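PDB 2GNP: transcriptional regulator from Streptococcus pneumoniae, which is probably a sugar-responsive transcription factor whose putative sugar-binding domain, of Rossmann-like build, would sense an effector to control gene expression. Local coordinates for residues T118-T123 and R139-L144; I135-S138 and L144-S147; G188-R193 and E216-I221; F63-S68 and H167-M172. All blocks are in the same frame, centred on the assembly; numbering follows the deposited sequence.

From the N terminus, the chain first opens the widest loop at residues 63-68, after strand 60-63, and interaction 4 closes it about a hundred residues later at 167-172. Interactions 1 and 2 both lie within that span. Interaction 1 brings the loop after strand 116-117 to the start of helix 142-147; interaction 2 begins later, at the end of helix 129-136, and finishes on the same helix, sharing Leu144. Interaction 3 follows in series, fastening the hairpin after strand 188-190 to helix 215-218. Cys192 of that hairpin packs on Trp65 and Trp169 of interaction 4, while Thr123 of interaction 1 touches Met172, so separate loop closures meet in space.

Interaction 1. Residues T118-T123 and R139-L144; sequences TFMNAT and RYFENL
The ring of Phe141 presents its edge to selenomethionine Met120: SE lies near the ring plane, 4.4 Å from Phe141 CE2. Leu144 CD1 stands on one side of that plane, toward the rim of the ring and 3.7 Å from Phe141 CE2. On the other side are Ile135 and Leu136 of helix 129-136, and the Trp148 ring meets Phe141 with the two planes at about 70°. The aromatic group is thus bounded by apolar atoms on both faces and at the edge nearest the loop.

Met120 reaches this place, in an interface burying 169 Å², through a doubly bent chain. Its CG is anti to the backbone N (chi1 174°), but chi2 and chi3 then fold it, bringing the terminal CE 3.9 Å from Leu144 CD1; the two side chains run at about a right angle. Strand 116-117 lies in the parallel part of the Rossmann-like sheet beside strand 85-88, and the contact belongs to the helical connection leading from it to strand 153-160. Helix 142-147 is thereby brought against the loop that leaves strand 116-117. Pro88 of the neighbouring strand touches Thr118, Met120 and Leu144 alike, and the Met120 backbone N is held by Asn103 OD1.

At the other end, Thr118 contributes a methyl group: CG2 lies 4.0 Å from Leu144 CG, where the CA atoms of Thr118 and Leu144 are 7.6 Å apart. Leu144 meets its two partners with different atoms, its branch-point CG facing the threonine methyl and its methyl CD1 facing the selenomethionine methyl.

Interaction 2. Residues I135-S138 and L144-S147; sequences ILQS and LKNS
Lys145 passes across the C-terminal end of helix 129-136, meeting first the carbonyl of Leu136 and then the side chain of Gln137. Its CB points toward that turn but remains 4.4 Å from Leu136 O. CG is anti to the backbone N (chi1 178°) and, like CB, stays 4.4 Å from Leu136 O, so the close approach begins only at CD. The later torsions are all extended, and the chain runs across the carbonyl end of the helix. CD makes the nearest approach, 3.3 Å from Leu136 O. Beyond it, CE is 4.1 Å from Leu136 O and NZ 3.7 Å from the same oxygen, a separation at which proximity of charge and carbonyl dipole may count although no hydrogen bond is made. NZ ends 4.3 Å from Gln137 CG, meeting the aliphatic part of that side chain.

The turn receiving the lysine is itself closed by Ser138. Both Ser138 N and Ser138 OG donate to Ile135 O; the hydroxyl does so at 2.8 Å, with a C=O...donor angle of 140°. The same OG also bonds Phe141 N, so this serine links the end of one helix to the chain leading into the next.

Only 99 Å² is buried, at the surface. The arrangement is that of two successive short helices, 129-136 and 142-147, joined by a brief connection within the crossover between strands 116-117 and 153-160 of a Rossmann-like alpha/beta fold.

Interaction 3. Residues G188-R193 and E216-I221; sequences GEICCR and EDLKNI
Leu218 points at the hairpin turn with one methyl, CD2, and that methyl touches two residues at once. Ile190 CD1 is 4.1 Å from Leu218 CD2, the two side chains crossing at a slant. Cys191 SG also lies 4.1 Å from Leu218 CD2. CD2 meets the two from directions about a right angle apart, and Leu218 has CG anti to its backbone N (chi1 176°), which carries the branched end away from its own helix. Ile190 answers in an extended form that sends CD1 outward from the strand. The three side chains are buried: Val156 of strand 153-160 touches both Ile190 and Cys191, and Ala154 of the same strand touches Leu218.

The segment around Leu218 is shaped by its own bonds. A type I turn runs from Leu218 to Ile221, and Asn220 ND2 donates almost straight, at 179°, to Glu216 O 2.8 Å away. The hairpin has its own polar bonds. Glu189 OE1 takes the N-H of Cys192 at 2.9 Å on its anti side, somewhat out of the carboxylate plane (21°), while the Arg193 guanidinium pairs with Glu201 and is bonded to nearby backbone carbonyls.

Ile190 N to Arg193 O (3.0 Å) and Arg193 N to Ile190 O (2.9 Å) close the loop, and Cys191 and Cys192 both adopt left-handed backbone angles. This is the classical two-residue beta-hairpin with a type I' turn, connecting strands 188-190 and 193-195 at the antiparallel side of the mixed sheet.

Interaction 4. Residues F63-S68 and H167-M172; sequences FSWGKS and HQWLDM
Trp65 and Trp169 meet where two loops of the Rossmann-like fold converge. Residues 63-68 form the strand-loop-helix passage from strand 60-63 to helix 67-75, with Gly66 at the N-cap position; at its backbone angles a CB would collide with the carbonyl O of Trp65. Loops following the parallel strands commonly form the ligand site in such folds, and this placement is consistent with the putative sugar-binding assignment.

The aromatic contact joins the benzene parts of the two indoles: Trp65 CZ2 is 4.2 Å from Trp169 CZ2. The ring planes are nearly perpendicular, about 85° apart, but the approach is oblique, so it is apolar packing and no regular stack. Trp169 also meets the Phe194 ring edge-to-face, while Cys192 touches both tryptophans.

Backbone bonds shape the second loop. Leu170 N donates to His167 O at 3.2 Å, closing a type I turn, and Met172 N donates to Trp169 O at 3.0 Å.

The remaining contact sets an aliphatic carbon against the indole. Gln168, whose CB points toward the other loop, comes obliquely to the outer end of the indole, with Gln168 CB 4.4 Å from Trp65 CH2.

Interaction 1. Residues T118-T123 and R139-L144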
loop_
_atom_site.group_PDB
_atom_site.type_symbol
_atom_site.label_atom_id
_atom_site.label_comp_id
_atom_site.label_asym_id
_atom_site.label_seq_id
_atom_site.Cartn_x
_atom_site.Cartn_y
_atom_site.Cartn_z
ATOM N N THR A 118 -14.753 7.579 6.686
ATOM C CA THR A 118 -15.607 6.780 5.821
ATOM C C THR A 118 -15.027 5.363 5.912
ATOM O O THR A 118 -13.789 5.204 5.925
ATOM C CB THR A 118 -15.464 7.316 4.367
ATOM O OG1 THR A 118 -16.010 8.642 4.222
ATOM C CG2 THR A 118 -16.166 6.412 3.389
ATOM N N PHE A 119 -15.908 4.352 6.030
ATOM C CA PHE A 119 -15.492 2.970 6.236
ATOM C C PHE A 119 -15.832 2.146 5.009
ATOM O O PHE A 119 -16.665 2.568 4.227
ATOM C CB PHE A 119 -16.166 2.396 7.474
ATOM C CG PHE A 119 -15.679 3.046 8.735
ATOM C CD1 PHE A 119 -16.501 3.964 9.409
ATOM C CD2 PHE A 119 -14.390 2.780 9.228
ATOM C CE1 PHE A 119 -16.027 4.583 10.595
ATOM C CE2 PHE A 119 -13.920 3.406 10.423
ATOM C CZ PHE A 119 -14.761 4.311 11.069
HETATM N N MSE A 120 -15.128 1.022 4.851
HETATM C CA MSE A 120 -15.400 0.084 3.761
HETATM C C MSE A 120 -16.415 -0.959 4.275
HETATM O O MSE A 120 -16.158 -1.677 5.219
HETATM C CB MSE A 120 -14.111 -0.574 3.244
HETATM C CG MSE A 120 -14.336 -1.682 2.200
HETATM SE SE MSE A 120 -15.225 -0.916 0.622
HETATM C CE MSE A 120 -13.793 0.204 -0.005
ATOM N N ASN A 121 -17.580 -0.988 3.629
ATOM C CA ASN A 121 -18.669 -1.892 3.967
ATOM C C ASN A 121 -18.671 -3.163 3.042
ATOM O O ASN A 121 -18.966 -4.301 3.484
ATOM C CB ASN A 121 -19.992 -1.085 3.858
ATOM C CG ASN A 121 -21.052 -1.473 4.916
ATOM O OD1 ASN A 121 -20.735 -2.073 5.955
ATOM N ND2 ASN A 121 -22.336 -1.082 4.660
ATOM N N ALA A 122 -18.277 -2.978 1.782
ATOM C CA ALA A 122 -18.346 -4.056 0.753
ATOM C C ALA A 122 -17.133 -4.943 0.819
ATOM O O ALA A 122 -16.026 -4.464 1.121
ATOM C CB ALA A 122 -18.456 -3.458 -0.641
ATOM N N THR A 123 -17.355 -6.231 0.510
ATOM C CA THR A 123 -16.303 -7.237 0.361
ATOM C C THR A 123 -15.402 -6.897 -0.829
ATOM O O THR A 123 -15.891 -6.454 -1.886
ATOM C CB THR A 123 -16.983 -8.618 0.086
ATOM O OG1 THR A 123 -17.829 -8.946 1.208
ATOM C CG2 THR A 123 -15.979 -9.681 -0.063
ATOM N N ARG A 139 -25.901 4.898 -5.854
ATOM C CA ARG A 139 -25.987 6.223 -5.252
ATOM C C ARG A 139 -25.244 6.266 -3.926
ATOM O O ARG A 139 -24.653 7.303 -3.615
ATOM C CB ARG A 139 -27.450 6.596 -4.917
ATOM C CG ARG A 139 -27.722 8.033 -4.892
ATOM C CD ARG A 139 -29.221 8.267 -4.638
ATOM N NE ARG A 139 -29.500 9.697 -4.703
ATOM C CZ ARG A 139 -29.571 10.510 -3.658
ATOM N NH1 ARG A 139 -29.378 10.039 -2.406
ATOM N NH2 ARG A 139 -29.791 11.812 -3.879
ATOM N N TYR A 140 -25.294 5.159 -3.194
ATOM C CA TYR A 140 -24.750 5.101 -1.792
ATOM C C TYR A 140 -23.202 5.171 -1.817
ATOM O O TYR A 140 -22.563 5.854 -0.973
ATOM C CB TYR A 140 -25.326 3.943 -0.963
ATOM C CG TYR A 140 -24.836 2.542 -1.356
ATOM C CD1 TYR A 140 -25.652 1.662 -2.070
ATOM C CD2 TYR A 140 -23.552 2.089 -0.975
ATOM C CE1 TYR A 140 -25.193 0.379 -2.440
ATOM C CE2 TYR A 140 -23.094 0.798 -1.336
ATOM C CZ TYR A 140 -23.924 -0.038 -2.064
ATOM O OH TYR A 140 -23.466 -1.298 -2.390
ATOM N N PHE A 141 -22.620 4.559 -2.835
ATOM C CA PHE A 141 -21.164 4.478 -2.922
ATOM C C PHE A 141 -20.485 5.732 -3.560
ATOM O O PHE A 141 -19.229 5.882 -3.551
ATOM C CB PHE A 141 -20.822 3.189 -3.679
ATOM C CG PHE A 141 -19.388 2.707 -3.443
ATOM C CD1 PHE A 141 -18.379 3.057 -4.359
ATOM C CD2 PHE A 141 -19.074 1.883 -2.341
ATOM C CE1 PHE A 141 -17.080 2.637 -4.167
ATOM C CE2 PHE A 141 -17.737 1.452 -2.143
ATOM C CZ PHE A 141 -16.764 1.820 -3.055
ATOM N N GLU A 142 -21.291 6.620 -4.148
ATOM C CA GLU A 142 -20.752 7.703 -4.965
ATOM C C GLU A 142 -19.734 8.594 -4.238
ATOM O O GLU A 142 -18.744 9.022 -4.844
ATOM C CB GLU A 142 -21.895 8.583 -5.495
ATOM C CG GLU A 142 -21.395 9.669 -6.313
ATOM C CD GLU A 142 -22.516 10.220 -7.180
ATOM O OE1 GLU A 142 -23.307 11.055 -6.656
ATOM O OE2 GLU A 142 -22.590 9.791 -8.357
ATOM N N ASN A 143 -20.041 8.963 -2.993
ATOM C CA ASN A 143 -19.140 9.829 -2.207
ATOM C C ASN A 143 -17.722 9.196 -2.185
ATOM O O ASN A 143 -16.705 9.882 -2.392
ATOM C CB ASN A 143 -19.643 10.023 -0.750
ATOM C CG ASN A 143 -20.945 10.836 -0.623
ATOM O OD1 ASN A 143 -21.795 10.577 0.281
ATOM N ND2 ASN A 143 -21.095 11.857 -1.481
ATOM N N LEU A 144 -17.679 7.899 -1.923
ATOM C CA LEU A 144 -16.383 7.209 -1.720
ATOM C C LEU A 144 -15.693 7.122 -3.101
ATOM O O LEU A 144 -14.539 7.490 -3.268
ATOM C CB LEU A 144 -16.617 5.834 -1.095
ATOM C CG LEU A 144 -15.390 5.232 -0.401
ATOM C CD1 LEU A 144 -15.341 3.773 -0.448
ATOM C CD2 LEU A 144 -14.031 5.950 -0.498
#

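Interaction 2. Residues I135-S138 and L144-S147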
loop_
_atom_site.group_PDB
_atom_site.type_symbol
_atom_site.label_atom_id
_atom_site.label_comp_id
_atom_site.label_asym_id
_atom_site.label_seq_id
_atom_site.Cartn_x
_atom_site.Cartn_y
_atom_site.Cartn_z
ATOM N N ILE A 135 -22.396 -2.082 -6.977
ATOM C CA ILE A 135 -21.818 -1.343 -5.812
ATOM C C ILE A 135 -21.137 -0.065 -6.315
ATOM O O ILE A 135 -21.423 1.053 -5.854
ATOM C CB ILE A 135 -20.842 -2.217 -5.048
ATOM C CG1 ILE A 135 -21.545 -3.386 -4.357
ATOM C CG2 ILE A 135 -20.001 -1.401 -4.051
ATOM C CD1 ILE A 135 -20.609 -4.511 -3.951
ATOM N N LEU A 136 -20.241 -0.192 -7.289
ATOM C CA LEU A 136 -19.448 0.971 -7.674
ATOM C C LEU A 136 -20.264 2.131 -8.234
ATOM O O LEU A 136 -19.894 3.299 -8.044
ATOM C CB LEU A 136 -18.349 0.571 -8.659
ATOM C CG LEU A 136 -17.278 -0.398 -8.111
ATOM C CD1 LEU A 136 -16.448 -0.824 -9.353
ATOM C CD2 LEU A 136 -16.353 0.241 -7.091
ATOM N N GLN A 137 -21.345 1.788 -8.949
ATOM C CA GLN A 137 -22.167 2.773 -9.639
ATOM C C GLN A 137 -23.377 3.206 -8.797
ATOM O O GLN A 137 -24.251 3.929 -9.282
ATOM C CB GLN A 137 -22.635 2.176 -10.974
ATOM C CG GLN A 137 -21.482 1.960 -12.022
ATOM C CD GLN A 137 -21.928 1.148 -13.311
ATOM O OE1 GLN A 137 -21.115 0.903 -14.207
ATOM N NE2 GLN A 137 -23.213 0.748 -13.384
ATOM N N SER A 138 -23.448 2.733 -7.550
ATOM C CA SER A 138 -24.628 2.982 -6.712
ATOM C C SER A 138 -24.711 4.427 -6.221
ATOM O O SER A 138 -23.743 5.133 -6.204
ATOM C CB SER A 138 -24.657 2.021 -5.517
ATOM O OG SER A 138 -23.565 2.383 -4.657
ATOM N N LEU A 144 -17.679 7.899 -1.923
ATOM C CA LEU A 144 -16.383 7.209 -1.720
ATOM C C LEU A 144 -15.693 7.122 -3.101
ATOM O O LEU A 144 -14.539 7.490 -3.268
ATOM C CB LEU A 144 -16.617 5.834 -1.095
ATOM C CG LEU A 144 -15.390 5.232 -0.401
ATOM C CD1 LEU A 144 -15.341 3.773 -0.448
ATOM C CD2 LEU A 144 -14.031 5.950 -0.498
ATOM N N LYS A 145 -16.460 6.707 -4.128
ATOM C CA LYS A 145 -15.919 6.668 -5.502
ATOM C C LYS A 145 -15.299 7.961 -5.945
ATOM O O LYS A 145 -14.229 7.958 -6.532
ATOM C CB LYS A 145 -17.066 6.314 -6.478
ATOM C CG LYS A 145 -16.642 6.281 -7.986
ATOM C CD LYS A 145 -17.721 5.606 -8.872
ATOM C CE LYS A 145 -17.241 5.509 -10.331
ATOM N NZ LYS A 145 -18.126 4.552 -11.095
ATOM N N ASN A 146 -15.986 9.078 -5.665
ATOM C CA ASN A 146 -15.517 10.417 -6.029
ATOM C C ASN A 146 -14.285 10.799 -5.222
ATOM O O ASN A 146 -13.361 11.372 -5.746
ATOM C CB ASN A 146 -16.613 11.452 -5.846
ATOM C CG ASN A 146 -17.691 11.347 -6.947
ATOM O OD1 ASN A 146 -17.436 10.756 -8.000
ATOM N ND2 ASN A 146 -18.849 11.968 -6.722
ATOM N N SER A 147 -14.309 10.456 -3.946
ATOM C CA SER A 147 -13.197 10.740 -3.082
ATOM C C SER A 147 -11.910 10.030 -3.522
ATOM O O SER A 147 -10.821 10.589 -3.421
ATOM C CB SER A 147 -13.562 10.482 -1.597
ATOM O OG SER A 147 -14.515 11.450 -1.090
#

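Interaction 3. Residues G188-R193 and E216-I221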
loop_
_atom_site.group_PDB
_atom_site.type_symbol
_atom_site.label_atom_id
_atom_site.label_comp_id
_atom_site.label_asym_id
_atom_site.label_seq_id
_atom_site.Cartn_x
_atom_site.Cartn_y
_atom_site.Cartn_z
ATOM N N GLY A 188 2.628 -9.494 -7.362
ATOM C CA GLY A 188 2.309 -8.792 -6.116
ATOM C C GLY A 188 0.980 -8.078 -6.216
ATOM O O GLY A 188 0.250 -8.160 -7.253
ATOM N N GLU A 189 0.630 -7.415 -5.101
ATOM C CA GLU A 189 -0.599 -6.574 -5.076
ATOM C C GLU A 189 -0.420 -5.301 -4.298
ATOM O O GLU A 189 0.437 -5.211 -3.413
ATOM C CB GLU A 189 -1.878 -7.277 -4.658
ATOM C CG GLU A 189 -2.154 -7.612 -3.185
ATOM C CD GLU A 189 -2.196 -6.511 -2.077
ATOM O OE1 GLU A 189 -2.794 -5.373 -2.094
ATOM O OE2 GLU A 189 -1.548 -6.824 -1.027
ATOM N N ILE A 190 -1.213 -4.313 -4.707
ATOM C CA ILE A 190 -1.280 -3.030 -4.008
ATOM C C ILE A 190 -2.730 -2.611 -4.074
ATOM O O ILE A 190 -3.376 -2.724 -5.114
ATOM C CB ILE A 190 -0.277 -2.021 -4.666
ATOM C CG1 ILE A 190 -0.073 -0.764 -3.797
ATOM C CG2 ILE A 190 -0.684 -1.639 -6.173
ATOM C CD1 ILE A 190 1.121 0.146 -4.318
ATOM N N CYS A 191 -3.286 -2.137 -2.949
ATOM C CA CYS A 191 -4.712 -1.797 -2.888
ATOM C C CYS A 191 -5.604 -2.951 -3.404
ATOM O O CYS A 191 -6.632 -2.701 -3.998
ATOM C CB CYS A 191 -5.033 -0.525 -3.646
ATOM S SG CYS A 191 -4.269 0.914 -2.837
ATOM N N CYS A 192 -5.154 -4.167 -3.167
ATOM C CA CYS A 192 -5.865 -5.381 -3.521
ATOM C C CYS A 192 -5.993 -5.617 -5.030
ATOM O O CYS A 192 -6.857 -6.392 -5.463
ATOM C CB CYS A 192 -7.246 -5.377 -2.798
ATOM S SG CYS A 192 -7.040 -5.343 -0.980
ATOM N N ARG A 193 -5.125 -4.983 -5.803
ATOM C CA ARG A 193 -5.012 -5.195 -7.265
ATOM C C ARG A 193 -3.711 -5.865 -7.568
ATOM O O ARG A 193 -2.674 -5.502 -7.006
ATOM C CB ARG A 193 -5.235 -3.934 -8.058
ATOM C CG ARG A 193 -6.703 -3.457 -7.828
ATOM C CD ARG A 193 -6.872 -2.116 -8.526
ATOM N NE ARG A 193 -8.232 -1.582 -8.386
ATOM C CZ ARG A 193 -9.294 -2.078 -9.011
ATOM N NH1 ARG A 193 -9.141 -3.145 -9.837
ATOM N NH2 ARG A 193 -10.521 -1.548 -8.820
ATOM N N GLU A 216 -4.950 3.540 -11.817
ATOM C CA GLU A 216 -4.983 4.855 -12.445
ATOM C C GLU A 216 -5.205 5.990 -11.455
ATOM O O GLU A 216 -4.450 6.981 -11.435
ATOM C CB GLU A 216 -6.066 4.842 -13.528
ATOM C CG GLU A 216 -6.295 6.146 -14.254
ATOM C CD GLU A 216 -5.136 6.573 -15.148
ATOM O OE1 GLU A 216 -4.280 5.723 -15.588
ATOM O OE2 GLU A 216 -5.062 7.800 -15.389
ATOM N N ASP A 217 -6.183 5.825 -10.571
ATOM C CA ASP A 217 -6.414 6.843 -9.562
ATOM C C ASP A 217 -5.294 6.824 -8.506
ATOM O O ASP A 217 -4.783 7.906 -8.113
ATOM C CB ASP A 217 -7.784 6.690 -8.938
ATOM C CG ASP A 217 -8.909 7.145 -9.894
ATOM O OD1 ASP A 217 -8.643 8.077 -10.707
ATOM O OD2 ASP A 217 -10.043 6.620 -9.754
ATOM N N LEU A 218 -4.903 5.630 -8.061
ATOM C CA LEU A 218 -3.802 5.578 -7.064
ATOM C C LEU A 218 -2.567 6.326 -7.524
ATOM O O LEU A 218 -2.008 7.123 -6.771
ATOM C CB LEU A 218 -3.453 4.123 -6.753
ATOM C CG LEU A 218 -2.267 4.000 -5.810
ATOM C CD1 LEU A 218 -2.625 4.475 -4.404
ATOM C CD2 LEU A 218 -1.910 2.459 -5.771
ATOM N N LYS A 219 -2.179 6.105 -8.766
ATOM C CA LYS A 219 -0.902 6.598 -9.251
ATOM C C LYS A 219 -0.899 8.089 -9.584
ATOM O O LYS A 219 0.126 8.642 -9.949
ATOM C CB LYS A 219 -0.366 5.751 -10.405
ATOM C CG LYS A 219 -0.982 6.029 -11.739
ATOM C CD LYS A 219 -0.694 4.913 -12.717
ATOM C CE LYS A 219 -0.895 5.336 -14.170
ATOM N NZ LYS A 219 -0.747 4.235 -15.200
ATOM N N ASN A 220 -2.064 8.718 -9.446
ATOM C CA ASN A 220 -2.198 10.159 -9.636
ATOM C C ASN A 220 -2.458 10.937 -8.348
ATOM O O ASN A 220 -2.605 12.166 -8.389
ATOM C CB ASN A 220 -3.286 10.402 -10.683
ATOM C CG ASN A 220 -2.752 10.208 -12.103
ATOM O OD1 ASN A 220 -2.101 11.133 -12.611
ATOM N ND2 ASN A 220 -2.978 9.027 -12.738
ATOM N N ILE A 221 -2.509 10.217 -7.211
ATOM C CA ILE A 221 -2.572 10.896 -5.896
ATOM C C ILE A 221 -1.292 11.693 -5.696
ATOM O O ILE A 221 -0.194 11.176 -5.927
ATOM C CB ILE A 221 -2.780 9.863 -4.740
ATOM C CG1 ILE A 221 -4.177 9.265 -4.898
ATOM C CG2 ILE A 221 -2.559 10.555 -3.358
ATOM C CD1 ILE A 221 -4.514 8.064 -3.971
#

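Interaction 4. Residues F63-S68 and H167-M172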
loop_
_atom_site.group_PDB
_atom_site.type_symbol
_atom_site.label_atom_id
_atom_site.label_comp_id
_atom_site.label_asym_id
_atom_site.label_seq_id
_atom_site.Cartn_x
_atom_site.Cartn_y
_atom_site.Cartn_z
ATOM N N PHE A 63 -6.322 4.948 3.189
ATOM C CA PHE A 63 -5.453 3.893 3.750
ATOM C C PHE A 63 -5.801 2.576 3.079
ATOM O O PHE A 63 -6.997 2.336 2.782
ATOM C CB PHE A 63 -5.732 3.699 5.241
ATOM C CG PHE A 63 -4.712 4.386 6.111
ATOM C CD1 PHE A 63 -4.628 5.759 6.089
ATOM C CD2 PHE A 63 -3.774 3.659 6.851
ATOM C CE1 PHE A 63 -3.662 6.418 6.856
ATOM C CE2 PHE A 63 -2.773 4.315 7.623
ATOM C CZ PHE A 63 -2.743 5.690 7.620
ATOM N N SER A 64 -4.791 1.714 2.904
ATOM C CA SER A 64 -5.059 0.285 2.638
ATOM C C SER A 64 -4.977 -0.477 3.993
ATOM O O SER A 64 -5.383 0.017 5.066
ATOM C CB SER A 64 -4.146 -0.283 1.534
ATOM O OG SER A 64 -4.608 -1.518 1.073
ATOM N N TRP A 65 -4.483 -1.712 3.932
ATOM C CA TRP A 65 -4.681 -2.662 5.007
ATOM C C TRP A 65 -3.297 -3.246 5.353
ATOM O O TRP A 65 -2.326 -3.040 4.620
ATOM C CB TRP A 65 -5.687 -3.772 4.543
ATOM C CG TRP A 65 -5.162 -4.637 3.385
ATOM C CD1 TRP A 65 -5.155 -4.361 2.047
ATOM C CD2 TRP A 65 -4.532 -5.903 3.534
ATOM N NE1 TRP A 65 -4.543 -5.390 1.348
ATOM C CE2 TRP A 65 -4.163 -6.353 2.249
ATOM C CE3 TRP A 65 -4.251 -6.705 4.633
ATOM C CZ2 TRP A 65 -3.524 -7.578 2.044
ATOM C CZ3 TRP A 65 -3.615 -7.926 4.439
ATOM C CH2 TRP A 65 -3.272 -8.357 3.153
ATOM N N GLY A 66 -3.203 -3.935 6.485
ATOM C CA GLY A 66 -1.985 -4.687 6.783
ATOM C C GLY A 66 -1.040 -4.335 7.891
ATOM O O GLY A 66 -1.158 -3.288 8.567
ATOM N N LYS A 67 -0.075 -5.253 8.097
ATOM C CA LYS A 67 0.875 -5.131 9.225
ATOM C C LYS A 67 1.748 -3.902 9.209
ATOM O O LYS A 67 1.881 -3.251 10.232
ATOM C CB LYS A 67 1.775 -6.383 9.381
ATOM C CG LYS A 67 2.787 -6.312 10.561
ATOM C CD LYS A 67 3.711 -7.582 10.536
ATOM C CE LYS A 67 4.702 -7.652 11.694
ATOM N NZ LYS A 67 5.804 -6.649 11.625
ATOM N N SER A 68 2.388 -3.596 8.068
ATOM C CA SER A 68 3.235 -2.406 7.980
ATOM C C SER A 68 2.468 -1.141 8.387
ATOM O O SER A 68 2.981 -0.295 9.124
ATOM C CB SER A 68 3.774 -2.213 6.541
ATOM O OG SER A 68 4.802 -3.172 6.244
ATOM N N HIS A 167 -1.477 -16.810 0.873
ATOM C CA HIS A 167 -2.182 -17.234 2.096
ATOM C C HIS A 167 -3.372 -16.377 2.549
ATOM O O HIS A 167 -4.468 -16.919 2.794
ATOM C CB HIS A 167 -1.184 -17.362 3.260
ATOM C CG HIS A 167 -1.814 -17.787 4.542
ATOM N ND1 HIS A 167 -2.265 -19.070 4.750
ATOM C CD2 HIS A 167 -2.071 -17.101 5.685
ATOM C CE1 HIS A 167 -2.774 -19.160 5.970
ATOM N NE2 HIS A 167 -2.687 -17.974 6.549
ATOM N N GLN A 168 -3.151 -15.061 2.675
ATOM C CA GLN A 168 -4.176 -14.122 3.171
ATOM C C GLN A 168 -5.439 -14.092 2.291
ATOM O O GLN A 168 -6.521 -13.721 2.753
ATOM C CB GLN A 168 -3.578 -12.710 3.332
ATOM C CG GLN A 168 -2.236 -12.702 4.097
ATOM C CD GLN A 168 -2.417 -12.734 5.622
ATOM O OE1 GLN A 168 -3.411 -13.269 6.150
ATOM N NE2 GLN A 168 -1.437 -12.157 6.340
ATOM N N TRP A 169 -5.285 -14.580 1.062
ATOM C CA TRP A 169 -6.324 -14.517 0.017
ATOM C C TRP A 169 -7.110 -15.797 -0.192
ATOM O O TRP A 169 -8.029 -15.851 -1.035
ATOM C CB TRP A 169 -5.702 -14.048 -1.303
ATOM C CG TRP A 169 -5.295 -12.622 -1.209
ATOM C CD1 TRP A 169 -4.030 -12.129 -0.955
ATOM C CD2 TRP A 169 -6.164 -11.483 -1.293
ATOM N NE1 TRP A 169 -4.070 -10.752 -0.910
ATOM C CE2 TRP A 169 -5.360 -10.329 -1.101
ATOM C CE3 TRP A 169 -7.538 -11.333 -1.520
ATOM C CZ2 TRP A 169 -5.886 -9.020 -1.137
ATOM C CZ3 TRP A 169 -8.071 -10.019 -1.595
ATOM C CH2 TRP A 169 -7.217 -8.879 -1.392
ATOM N N LEU A 170 -6.760 -16.833 0.571
ATOM C CA LEU A 170 -7.305 -18.164 0.376
ATOM C C LEU A 170 -8.829 -18.308 0.419
ATOM O O LEU A 170 -9.383 -19.178 -0.273
ATOM C CB LEU A 170 -6.664 -19.139 1.380
ATOM C CG LEU A 170 -5.610 -20.112 0.828
ATOM C CD1 LEU A 170 -4.793 -19.627 -0.337
ATOM C CD2 LEU A 170 -4.680 -20.615 1.904
ATOM N N ASP A 171 -9.514 -17.522 1.235
ATOM C CA ASP A 171 -10.987 -17.630 1.179
ATOM C C ASP A 171 -11.659 -16.451 0.486
ATOM O O ASP A 171 -12.899 -16.312 0.502
ATOM C CB ASP A 171 -11.601 -17.883 2.560
ATOM C CG ASP A 171 -11.655 -19.392 2.912
ATOM O OD1 ASP A 171 -10.642 -19.913 3.440
ATOM O OD2 ASP A 171 -12.711 -20.043 2.655
HETATM N N MSE A 172 -10.844 -15.610 -0.137
HETATM C CA MSE A 172 -11.361 -14.481 -0.886
HETATM C C MSE A 172 -11.337 -14.755 -2.412
HETATM O O MSE A 172 -12.339 -14.516 -3.121
HETATM C CB MSE A 172 -10.580 -13.224 -0.523
HETATM C CG MSE A 172 -11.152 -11.933 -1.149
HETATM SE SE MSE A 172 -13.092 -11.660 -0.774
HETATM C CE MSE A 172 -12.946 -11.396 1.160
#